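Local coordinates for alkyl hydroperoxide reductase AhpD (PDB 6K40), which probably acts as a peroxiredoxin-like antioxidant enzyme of the AhpD family, helping to detoxify hydroperoxides, at residues Glu137-Thr140 with Glu145-Glu148; Leu81-Val86 with Ala172-Thr177; Ala77-Leu82 with Ile164-Gln169. One frame throughout, in Å; residues are numbered along the deposited sequence.

Contact 1. Residues Glu137-Thr140 with Glu145-Glu148; sequences EKLT and EMTE
K138 and M146 lie alongside each other and run in opposite directions, the lysine reaching out from the last turns of helix 127-141 and the methionine reaching back from the loop that follows. The lysine chain is extended, with CG anti to the backbone N (chi1 -159°), and this carries K138 NZ to E145 O at 3.0 Å. The ammonium sits well above the carbonyl plane, 52° out of it, and so does not use a lone pair. D150 supplies a second partner, a salt bridge to the same NZ, and its carboxylate also takes the amide N-H of T147, which ties the lysine to the onward chain. M146 is bent at chi2 and chi3, and this fold turns its methyl inward: M146 CE lies 3.2 Å from K138 O and 3.5 Å from L139 CA. The fit against the lysine shaft is tight, with K138 CG and M146 CE 3.5 Å apart. L139 crosses the methionine at about a right angle, its CD1 meeting M146 CG at 3.6 Å, while the leucine also touches I171 of helix 161-184. The E145 carboxylate turns to R142 instead. The arrangement is that of a loop folded back over the end of a helix, here the connection between helices 127-141 and 151-156 of an all-helical AhpD-like fold.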
ATOM      1  N   GLU A 137      12.231   1.960  -8.601  1.00 17.94           N
ATOM      2  CA  GLU A 137      12.545   1.185  -7.409  1.00 16.75           C
ATOM      3  C   GLU A 137      14.042   1.167  -7.143  1.00 16.08           C
ATOM      4  O   GLU A 137      14.477   1.343  -5.998  1.00 16.07           O
ATOM      5  CB  GLU A 137      12.007  -0.238  -7.549  1.00 15.84           C
ATOM      6  CG  GLU A 137      12.380  -1.144  -6.388  1.00 16.91           C
ATOM      7  CD  GLU A 137      11.305  -2.163  -6.074  1.00 18.30           C
ATOM      8  OE1 GLU A 137      10.165  -1.999  -6.557  1.00 19.04           O
ATOM      9  OE2 GLU A 137      11.601  -3.126  -5.339  1.00 19.33           O
ATOM     10  N   LYS A 138      14.852   0.969  -8.185  1.00 17.89           N
ATOM     11  CA  LYS A 138      16.294   0.953  -7.972  1.00 18.50           C
ATOM     12  C   LYS A 138      16.797   2.311  -7.496  1.00 18.70           C
ATOM     13  O   LYS A 138      17.615   2.386  -6.571  1.00 18.74           O
ATOM     14  CB  LYS A 138      17.027   0.525  -9.243  1.00 18.75           C
ATOM     15  CG  LYS A 138      18.428   0.008  -8.956  1.00 19.66           C
ATOM     16  CD  LYS A 138      19.323  -0.008 -10.184  1.00 20.70           C
ATOM     17  CE  LYS A 138      20.788  -0.080  -9.769  1.00 20.31           C
ATOM     18  NZ  LYS A 138      21.661  -0.696 -10.803  1.00 20.82           N
ATOM     19  N   LEU A 139      16.310   3.397  -8.106  1.00 17.25           N
ATOM     20  CA  LEU A 139      16.769   4.729  -7.725  1.00 16.70           C
ATOM     21  C   LEU A 139      16.310   5.104  -6.322  1.00 16.79           C
ATOM     22  O   LEU A 139      16.993   5.871  -5.632  1.00 16.81           O
ATOM     23  CB  LEU A 139      16.290   5.766  -8.742  1.00 17.34           C
ATOM     24  CG  LEU A 139      16.841   7.191  -8.604  1.00 18.63           C
ATOM     25  CD1 LEU A 139      18.362   7.197  -8.576  1.00 19.57           C
ATOM     26  CD2 LEU A 139      16.329   8.080  -9.725  1.00 18.73           C
ATOM     27  N   THR A 140      15.169   4.572  -5.879  1.00 16.56           N
ATOM     28  CA  THR A 140      14.706   4.849  -4.525  1.00 15.52           C
ATOM     29  C   THR A 140      15.479   4.039  -3.491  1.00 16.15           C
ATOM     30  O   THR A 140      15.890   4.580  -2.456  1.00 15.57           O
ATOM     31  CB  THR A 140      13.209   4.558  -4.406  1.00 15.16           C
ATOM     32  OG1 THR A 140      12.482   5.405  -5.303  1.00 17.12           O
ATOM     33  CG2 THR A 140      12.725   4.809  -2.981  1.00 14.55           C
ATOM     34  N   GLU A 145      23.984   2.652  -6.609  1.00 23.14           N
ATOM     35  CA  GLU A 145      24.291   1.630  -7.603  1.00 23.28           C
ATOM     36  C   GLU A 145      23.850   1.998  -9.018  1.00 21.06           C
ATOM     37  O   GLU A 145      23.879   1.138  -9.904  1.00 20.94           O
ATOM     38  CB  GLU A 145      23.670   0.297  -7.180  1.00 24.75           C
ATOM     39  CG  GLU A 145      24.251  -0.241  -5.877  1.00 27.75           C
ATOM     40  CD  GLU A 145      23.560  -1.498  -5.392  1.00 33.16           C
ATOM     41  OE1 GLU A 145      23.197  -2.345  -6.234  1.00 35.57           O
ATOM     42  OE2 GLU A 145      23.380  -1.640  -4.163  1.00 35.90           O
ATOM     43  N   MET A 146      23.449   3.247  -9.255  1.00 19.82           N
ATOM     44  CA  MET A 146      23.036   3.655 -10.593  1.00 18.79           C
ATOM     45  C   MET A 146      24.206   3.588 -11.566  1.00 20.96           C
ATOM     46  O   MET A 146      25.325   3.999 -11.248  1.00 23.56           O
ATOM     47  CB  MET A 146      22.477   5.080 -10.582  1.00 17.70           C
ATOM     48  CG  MET A 146      21.165   5.268  -9.851  1.00 19.03           C
ATOM     49  SD  MET A 146      19.903   4.063 -10.294  1.00 21.92           S
ATOM     50  CE  MET A 146      19.796   3.219  -8.741  1.00 22.40           C
ATOM     51  N   THR A 147      23.940   3.065 -12.760  1.00 20.00           N
ATOM     52  CA  THR A 147      24.907   3.048 -13.850  1.00 21.18           C
ATOM     53  C   THR A 147      24.234   3.570 -15.111  1.00 20.59           C
ATOM     54  O   THR A 147      23.012   3.736 -15.172  1.00 18.53           O
ATOM     55  CB  THR A 147      25.474   1.643 -14.110  1.00 22.53           C
ATOM     56  OG1 THR A 147      24.416   0.763 -14.512  1.00 23.89           O
ATOM     57  CG2 THR A 147      26.162   1.091 -12.866  1.00 21.69           C
ATOM     58  N   GLU A 148      25.055   3.842 -16.127  1.00 21.94           N
ATOM     59  CA  GLU A 148      24.516   4.250 -17.418  1.00 22.45           C
ATOM     60  C   GLU A 148      23.670   3.147 -18.045  1.00 22.73           C
ATOM     61  O   GLU A 148      22.658   3.435 -18.697  1.00 23.67           O
ATOM     62  CB  GLU A 148      25.657   4.652 -18.354  1.00 22.53           C
ATOM     63  CG  GLU A 148      25.207   5.187 -19.703  1.00 24.04           C
ATOM     64  CD  GLU A 148      26.350   5.786 -20.507  1.00 24.99           C
ATOM     65  OE1 GLU A 148      27.523   5.599 -20.118  1.00 24.89           O
ATOM     66  OE2 GLU A 148      26.073   6.442 -21.533  1.00 25.65           O
TER

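Contact 2. Residues Leu81-Val86 with Ala172-Thr177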
ATOM      1  N   LEU A  81       2.256   7.137 -11.730  1.00 19.41           N
ATOM      2  CA  LEU A  81       2.757   5.779 -11.549  1.00 21.11           C
ATOM      3  C   LEU A  81       4.078   5.793 -10.789  1.00 20.42           C
ATOM      4  O   LEU A  81       4.258   5.060  -9.802  1.00 21.40           O
ATOM      5  CB  LEU A  81       2.918   5.107 -12.914  1.00 22.26           C
ATOM      6  CG  LEU A  81       3.458   3.681 -12.986  1.00 23.10           C
ATOM      7  CD1 LEU A  81       2.418   2.703 -12.483  1.00 22.00           C
ATOM      8  CD2 LEU A  81       3.859   3.338 -14.414  1.00 22.57           C
ATOM      9  N   LEU A  82       5.005   6.646 -11.229  1.00 18.13           N
ATOM     10  CA  LEU A  82       6.271   6.802 -10.516  1.00 18.28           C
ATOM     11  C   LEU A  82       6.042   7.238  -9.070  1.00 17.23           C
ATOM     12  O   LEU A  82       6.645   6.690  -8.136  1.00 18.63           O
ATOM     13  CB  LEU A  82       7.159   7.807 -11.252  1.00 19.14           C
ATOM     14  CG  LEU A  82       7.590   7.404 -12.665  1.00 19.28           C
ATOM     15  CD1 LEU A  82       8.348   8.534 -13.351  1.00 18.77           C
ATOM     16  CD2 LEU A  82       8.430   6.137 -12.625  1.00 18.53           C
ATOM     17  N   ALA A  83       5.168   8.229  -8.873  1.00 16.98           N
ATOM     18  CA  ALA A  83       4.880   8.732  -7.532  1.00 16.98           C
ATOM     19  C   ALA A  83       4.368   7.626  -6.621  1.00 17.88           C
ATOM     20  O   ALA A  83       4.797   7.504  -5.468  1.00 20.99           O
ATOM     21  CB  ALA A  83       3.854   9.857  -7.617  1.00 15.04           C
ATOM     22  N   VAL A  84       3.433   6.820  -7.124  1.00 16.10           N
ATOM     23  CA  VAL A  84       2.827   5.765  -6.322  1.00 15.26           C
ATOM     24  C   VAL A  84       3.861   4.708  -5.961  1.00 18.95           C
ATOM     25  O   VAL A  84       3.930   4.258  -4.809  1.00 17.48           O
ATOM     26  CB  VAL A  84       1.624   5.168  -7.073  1.00 15.49           C
ATOM     27  CG1 VAL A  84       1.237   3.826  -6.491  1.00 15.76           C
ATOM     28  CG2 VAL A  84       0.444   6.132  -7.036  1.00 18.59           C
ATOM     29  N   VAL A  85       4.700   4.310  -6.925  1.00 18.80           N
ATOM     30  CA  VAL A  85       5.722   3.305  -6.633  1.00 17.46           C
ATOM     31  C   VAL A  85       6.671   3.814  -5.553  1.00 18.02           C
ATOM     32  O   VAL A  85       6.948   3.122  -4.561  1.00 19.32           O
ATOM     33  CB  VAL A  85       6.483   2.919  -7.913  1.00 17.30           C
ATOM     34  CG1 VAL A  85       7.746   2.136  -7.564  1.00 16.75           C
ATOM     35  CG2 VAL A  85       5.590   2.109  -8.835  1.00 16.81           C
ATOM     36  N   VAL A  86       7.162   5.045  -5.718  1.00 18.35           N
ATOM     37  CA  VAL A  86       8.135   5.589  -4.775  1.00 16.33           C
ATOM     38  C   VAL A  86       7.514   5.747  -3.393  1.00 17.06           C
ATOM     39  O   VAL A  86       8.137   5.418  -2.373  1.00 17.18           O
ATOM     40  CB  VAL A  86       8.695   6.923  -5.301  1.00 17.17           C
ATOM     41  CG1 VAL A  86       9.636   7.549  -4.278  1.00 14.54           C
ATOM     42  CG2 VAL A  86       9.410   6.703  -6.627  1.00 17.64           C
ATOM     43  N   ALA A 172      13.182  11.369  -7.892  1.00 17.83           N
ATOM     44  CA  ALA A 172      13.942  12.002  -6.820  1.00 17.37           C
ATOM     45  C   ALA A 172      13.080  12.989  -6.032  1.00 16.58           C
ATOM     46  O   ALA A 172      13.204  13.100  -4.803  1.00 17.95           O
ATOM     47  CB  ALA A 172      15.181  12.676  -7.411  1.00 18.56           C
ATOM     48  N   MET A 173      12.172  13.689  -6.714  1.00 16.33           N
ATOM     49  CA  MET A 173      11.299  14.643  -6.040  1.00 19.96           C
ATOM     50  C   MET A 173      10.333  13.943  -5.100  1.00 18.67           C
ATOM     51  O   MET A 173       9.992  14.482  -4.042  1.00 19.06           O
ATOM     52  CB  MET A 173      10.536  15.460  -7.086  1.00 25.87           C
ATOM     53  CG  MET A 173       9.444  16.379  -6.549  1.00 31.61           C
ATOM     54  SD  MET A 173       9.964  17.497  -5.232  1.00 37.64           S
ATOM     55  CE  MET A 173      11.463  18.190  -5.911  1.00 36.52           C
ATOM     56  N   PHE A 174       9.908  12.731  -5.441  1.00 17.53           N
ATOM     57  CA  PHE A 174       9.053  12.033  -4.495  1.00 18.76           C
ATOM     58  C   PHE A 174       9.868  11.385  -3.388  1.00 19.67           C
ATOM     59  O   PHE A 174       9.378  11.267  -2.261  1.00 20.09           O
ATOM     60  CB  PHE A 174       8.158  11.036  -5.225  1.00 16.81           C
ATOM     61  CG  PHE A 174       6.945  11.685  -5.806  1.00 16.88           C
ATOM     62  CD1 PHE A 174       5.871  12.011  -4.994  1.00 17.88           C
ATOM     63  CD2 PHE A 174       6.907  12.047  -7.140  1.00 16.37           C
ATOM     64  CE1 PHE A 174       4.763  12.645  -5.513  1.00 18.34           C
ATOM     65  CE2 PHE A 174       5.801  12.681  -7.666  1.00 17.66           C
ATOM     66  CZ  PHE A 174       4.727  12.986  -6.850  1.00 18.10           C
ATOM     67  N   ASN A 175      11.126  11.030  -3.661  1.00 17.61           N
ATOM     68  CA  ASN A 175      12.019  10.672  -2.562  1.00 16.30           C
ATOM     69  C   ASN A 175      12.206  11.833  -1.592  1.00 20.06           C
ATOM     70  O   ASN A 175      12.510  11.614  -0.414  1.00 20.39           O
ATOM     71  CB  ASN A 175      13.365  10.205  -3.107  1.00 14.31           C
ATOM     72  CG  ASN A 175      13.403   8.714  -3.340  1.00 15.38           C
ATOM     73  OD1 ASN A 175      13.587   7.935  -2.404  1.00 15.24           O
ATOM     74  ND2 ASN A 175      13.212   8.304  -4.589  1.00 15.71           N
ATOM     75  N   MET A 176      12.033  13.070  -2.069  1.00 21.74           N
ATOM     76  CA  MET A 176      12.099  14.228  -1.176  1.00 20.94           C
ATOM     77  C   MET A 176      10.784  14.450  -0.425  1.00 17.79           C
ATOM     78  O   MET A 176      10.780  14.659   0.800  1.00 14.20           O
ATOM     79  CB  MET A 176      12.453  15.491  -1.961  1.00 26.26           C
ATOM     80  CG  MET A 176      12.158  16.754  -1.173  1.00 34.93           C
ATOM     81  SD  MET A 176      11.618  18.166  -2.134  1.00 44.59           S
ATOM     82  CE  MET A 176      13.190  18.858  -2.617  1.00 44.02           C
ATOM     83  N   THR A 177       9.660  14.426  -1.146  1.00 17.14           N
ATOM     84  CA  THR A 177       8.379  14.722  -0.506  1.00 19.68           C
ATOM     85  C   THR A 177       7.997  13.639   0.497  1.00 19.92           C
ATOM     86  O   THR A 177       7.408  13.941   1.543  1.00 20.32           O
ATOM     87  CB  THR A 177       7.273  14.892  -1.550  1.00 22.65           C
ATOM     88  OG1 THR A 177       7.089  13.669  -2.278  1.00 21.96           O
ATOM     89  CG2 THR A 177       7.614  16.023  -2.514  1.00 22.67           C
TER
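N175 ND2 rests against the V86 methyl CG1 at 3.7 Å while donating to two oxygens outside the pair of segments, the carbonyl of I171 one turn earlier and, probably, the hydroxyl of T140 on helix 127-141. The other end of the amide, OD1, accepts from the side chain of N90, so both polar atoms are satisfied and the rotation of the group is fixed. N175 and V86 cross at about a right angle. The CG1 branch of V86, anti to the backbone N (chi1 176°), is the one that reaches helix 161-184; it also touches F174 CB, at 3.9 Å, and the residue packs on I171 and N178 of the same helix.

A second kind of contact lies toward the start of segment 81-86. The A83 methyl sits over one face of the F174 ring in a CH-pi arrangement: A83 CB is 3.4 Å from the F174 ring centroid, only 16° off the ring normal and slightly displaced toward the rim. The approach is close, with A83 CB 3.3 Å from F174 CZ. Helices 76-90 and 161-184 pack together in the all-helical AhpD-like fold, and their short segments cross at -44° with axes 9.3 Å apart. F174 also meets H99 edge-to-face, which places the F174 ring next to a histidine of the AhpD signature. A bound glycerol, probably from the crystallisation liquor, lies about 5 Å from the F174 side chain, which also touches V68 of helix 54-69.

Contact 3. Residues Ala77-Leu82 with Ile164-Gln169; sequences AERELL and ILEAVQ
R79 and E166 supply the charged half of this contact between helices 76-90 and 161-184, L82 and A167 the apolar half. The salt bridge is one of charge alone: E166 OE1 lies 3.4 Å from R79 NE but well out of the guanidinium plane, so that none of the arginine N-H groups points at the oxygen. The two flat groups are tilted 27° apart. E166 runs out nearly straight, CG anti to the backbone N (chi1 -172°), whereas the arginine bends at chi2 and chi3 on its way to the carboxylate. Each group takes its hydrogen bonds elsewhere. R79 NH2 donates to the carbonyl of K70, and the two carboxylate oxygens of E166 receive the backbone N-H groups of L74 and G73, so the turn between helices 54-69 and 76-90 is pinned from both sides of the salt bridge. Such a setting would probably stabilise the negative charge on E166.

The apolar part rests on one methyl of the leucine, L82 CD1, 4.0 Å from A167 CB. L82 also packs on M132 and A136 of helix 127-141, and A167 on L74 of the turn. In the same segment as R79, E80 bonds through OE1 to ND1 of H99; these two are the first and last residues of the E-X11-C-X2-C-X3-H signature, so this helix pairing lies next to what is, by family resemblance, probably the redox site of the AhpD-like fold.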
ATOM      1  N   ALA A  77      -0.329  10.292 -16.126  1.00 22.02           N
ATOM      2  CA  ALA A  77      -0.457   8.919 -15.642  1.00 24.28           C
ATOM      3  C   ALA A  77       0.906   8.317 -15.323  1.00 24.86           C
ATOM      4  O   ALA A  77       1.066   7.634 -14.306  1.00 25.17           O
ATOM      5  CB  ALA A  77      -1.199   8.062 -16.669  1.00 24.52           C
ATOM      6  N   GLU A  78       1.904   8.569 -16.176  1.00 25.72           N
ATOM      7  CA  GLU A  78       3.243   8.042 -15.926  1.00 25.21           C
ATOM      8  C   GLU A  78       3.861   8.670 -14.683  1.00 21.80           C
ATOM      9  O   GLU A  78       4.496   7.976 -13.874  1.00 23.04           O
ATOM     10  CB  GLU A  78       4.131   8.287 -17.148  1.00 27.17           C
ATOM     11  CG  GLU A  78       4.092   7.176 -18.180  1.00 30.85           C
ATOM     12  CD  GLU A  78       4.364   7.673 -19.593  1.00 33.84           C
ATOM     13  OE1 GLU A  78       4.358   8.907 -19.807  1.00 34.42           O
ATOM     14  OE2 GLU A  78       4.581   6.827 -20.489  1.00 34.78           O
ATOM     15  N   ARG A  79       3.681   9.982 -14.511  1.00 19.99           N
ATOM     16  CA  ARG A  79       4.222  10.647 -13.332  1.00 19.41           C
ATOM     17  C   ARG A  79       3.578  10.113 -12.061  1.00 18.72           C
ATOM     18  O   ARG A  79       4.262   9.890 -11.057  1.00 17.98           O
ATOM     19  CB  ARG A  79       4.005  12.156 -13.429  1.00 19.90           C
ATOM     20  CG  ARG A  79       4.868  12.873 -14.440  1.00 21.28           C
ATOM     21  CD  ARG A  79       4.028  13.903 -15.152  1.00 24.56           C
ATOM     22  NE  ARG A  79       4.731  15.160 -15.339  1.00 29.13           N
ATOM     23  CZ  ARG A  79       4.171  16.252 -15.844  1.00 32.04           C
ATOM     24  NH1 ARG A  79       2.896  16.239 -16.211  1.00 32.20           N
ATOM     25  NH2 ARG A  79       4.887  17.359 -15.980  1.00 33.73           N
ATOM     26  N   GLU A  80       2.261   9.885 -12.092  1.00 17.50           N
ATOM     27  CA  GLU A  80       1.592   9.348 -10.912  1.00 18.51           C
ATOM     28  C   GLU A  80       1.963   7.893 -10.671  1.00 18.08           C
ATOM     29  O   GLU A  80       2.008   7.456  -9.518  1.00 18.15           O
ATOM     30  CB  GLU A  80       0.075   9.501 -11.042  1.00 21.27           C
ATOM     31  CG  GLU A  80      -0.407  10.947 -11.166  1.00 23.58           C
ATOM     32  CD  GLU A  80       0.051  11.842 -10.019  1.00 23.89           C
ATOM     33  OE1 GLU A  80       0.308  11.324  -8.909  1.00 23.09           O
ATOM     34  OE2 GLU A  80       0.138  13.073 -10.228  1.00 23.28           O
ATOM     35  N   LEU A  81       2.256   7.137 -11.730  1.00 19.41           N
ATOM     36  CA  LEU A  81       2.757   5.779 -11.549  1.00 21.11           C
ATOM     37  C   LEU A  81       4.078   5.793 -10.789  1.00 20.42           C
ATOM     38  O   LEU A  81       4.258   5.060  -9.802  1.00 21.40           O
ATOM     39  CB  LEU A  81       2.918   5.107 -12.914  1.00 22.26           C
ATOM     40  CG  LEU A  81       3.458   3.681 -12.986  1.00 23.10           C
ATOM     41  CD1 LEU A  81       2.418   2.703 -12.483  1.00 22.00           C
ATOM     42  CD2 LEU A  81       3.859   3.338 -14.414  1.00 22.57           C
ATOM     43  N   LEU A  82       5.005   6.646 -11.229  1.00 18.13           N
ATOM     44  CA  LEU A  82       6.271   6.802 -10.516  1.00 18.28           C
ATOM     45  C   LEU A  82       6.042   7.238  -9.070  1.00 17.23           C
ATOM     46  O   LEU A  82       6.645   6.690  -8.136  1.00 18.63           O
ATOM     47  CB  LEU A  82       7.159   7.807 -11.252  1.00 19.14           C
ATOM     48  CG  LEU A  82       7.590   7.404 -12.665  1.00 19.28           C
ATOM     49  CD1 LEU A  82       8.348   8.534 -13.351  1.00 18.77           C
ATOM     50  CD2 LEU A  82       8.430   6.137 -12.625  1.00 18.53           C
ATOM     51  N   ILE A 164      13.587  11.157 -19.976  1.00 20.93           N
ATOM     52  CA  ILE A 164      14.370  10.462 -18.959  1.00 20.64           C
ATOM     53  C   ILE A 164      14.758  11.417 -17.837  1.00 22.87           C
ATOM     54  O   ILE A 164      14.675  11.071 -16.652  1.00 20.93           O
ATOM     55  CB  ILE A 164      15.604   9.802 -19.601  1.00 19.33           C
ATOM     56  CG1 ILE A 164      15.180   8.602 -20.454  1.00 19.60           C
ATOM     57  CG2 ILE A 164      16.605   9.385 -18.535  1.00 18.53           C
ATOM     58  CD1 ILE A 164      16.324   7.935 -21.193  1.00 16.88           C
ATOM     59  N   LEU A 165      15.188  12.631 -18.189  1.00 22.02           N
ATOM     60  CA  LEU A 165      15.493  13.637 -17.179  1.00 23.51           C
ATOM     61  C   LEU A 165      14.261  13.959 -16.341  1.00 22.92           C
ATOM     62  O   LEU A 165      14.349  14.078 -15.113  1.00 15.32           O
ATOM     63  CB  LEU A 165      16.043  14.897 -17.847  1.00 25.41           C
ATOM     64  CG  LEU A 165      16.265  16.148 -16.993  1.00 28.16           C
ATOM     65  CD1 LEU A 165      17.097  15.831 -15.760  1.00 32.86           C
ATOM     66  CD2 LEU A 165      16.923  17.248 -17.818  1.00 32.83           C
ATOM     67  N   GLU A 166      13.098  14.077 -16.990  1.00 22.59           N
ATOM     68  CA  GLU A 166      11.866  14.349 -16.256  1.00 20.18           C
ATOM     69  C   GLU A 166      11.525  13.210 -15.300  1.00 18.18           C
ATOM     70  O   GLU A 166      11.125  13.450 -14.156  1.00 18.02           O
ATOM     71  CB  GLU A 166      10.719  14.588 -17.237  1.00 22.47           C
ATOM     72  CG  GLU A 166       9.426  15.069 -16.589  1.00 27.09           C
ATOM     73  CD  GLU A 166       8.451  15.661 -17.594  1.00 32.53           C
ATOM     74  OE1 GLU A 166       7.286  15.209 -17.637  1.00 34.35           O
ATOM     75  OE2 GLU A 166       8.851  16.580 -18.345  1.00 34.38           O
ATOM     76  N   ALA A 167      11.678  11.962 -15.751  1.00 19.00           N
ATOM     77  CA  ALA A 167      11.363  10.818 -14.900  1.00 18.58           C
ATOM     78  C   ALA A 167      12.311  10.736 -13.711  1.00 17.96           C
ATOM     79  O   ALA A 167      11.884  10.449 -12.585  1.00 18.67           O
ATOM     80  CB  ALA A 167      11.412   9.527 -15.714  1.00 15.63           C
ATOM     81  N   VAL A 168      13.605  10.963 -13.949  1.00 18.03           N
ATOM     82  CA  VAL A 168      14.570  10.979 -12.855  1.00 17.90           C
ATOM     83  C   VAL A 168      14.209  12.066 -11.852  1.00 17.44           C
ATOM     84  O   VAL A 168      14.233  11.844 -10.633  1.00 18.13           O
ATOM     85  CB  VAL A 168      15.998  11.162 -13.405  1.00 16.19           C
ATOM     86  CG1 VAL A 168      16.983  11.373 -12.272  1.00 15.79           C
ATOM     87  CG2 VAL A 168      16.401   9.963 -14.238  1.00 15.41           C
ATOM     88  N   GLN A 169      13.854  13.253 -12.353  1.00 18.69           N
ATOM     89  CA  GLN A 169      13.435  14.339 -11.477  1.00 18.89           C
ATOM     90  C   GLN A 169      12.217  13.951 -10.652  1.00 16.79           C
ATOM     91  O   GLN A 169      12.150  14.258  -9.461  1.00 15.70           O
ATOM     92  CB  GLN A 169      13.132  15.587 -12.302  1.00 20.14           C
ATOM     93  CG  GLN A 169      14.252  16.601 -12.344  1.00 22.08           C
ATOM     94  CD  GLN A 169      13.986  17.692 -13.351  1.00 23.43           C
ATOM     95  OE1 GLN A 169      14.068  18.877 -13.033  1.00 26.70           O
ATOM     96  NE2 GLN A 169      13.661  17.301 -14.578  1.00 22.78           N
TER

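Overall arrangement
Contacts 2 and 3 are successive stations on one helix pair, 76-90 against 161-184: they share L81 and L82, and their centres are about 8 Å apart. Both start from the same part of the chain and close a long loop. Contact 1, on helix 127-141 and the loop after it, is nested inside that loop, its centre about 14 Å from each of the others. T140 links it to contact 2, meeting N175 and V86, and L139 packs on V168 of contact 3. The helix pair runs through the buried middle of the chain, whereas contact 1 lies at the surface; helix 127-141 reaches from one to the other through T140 and L139.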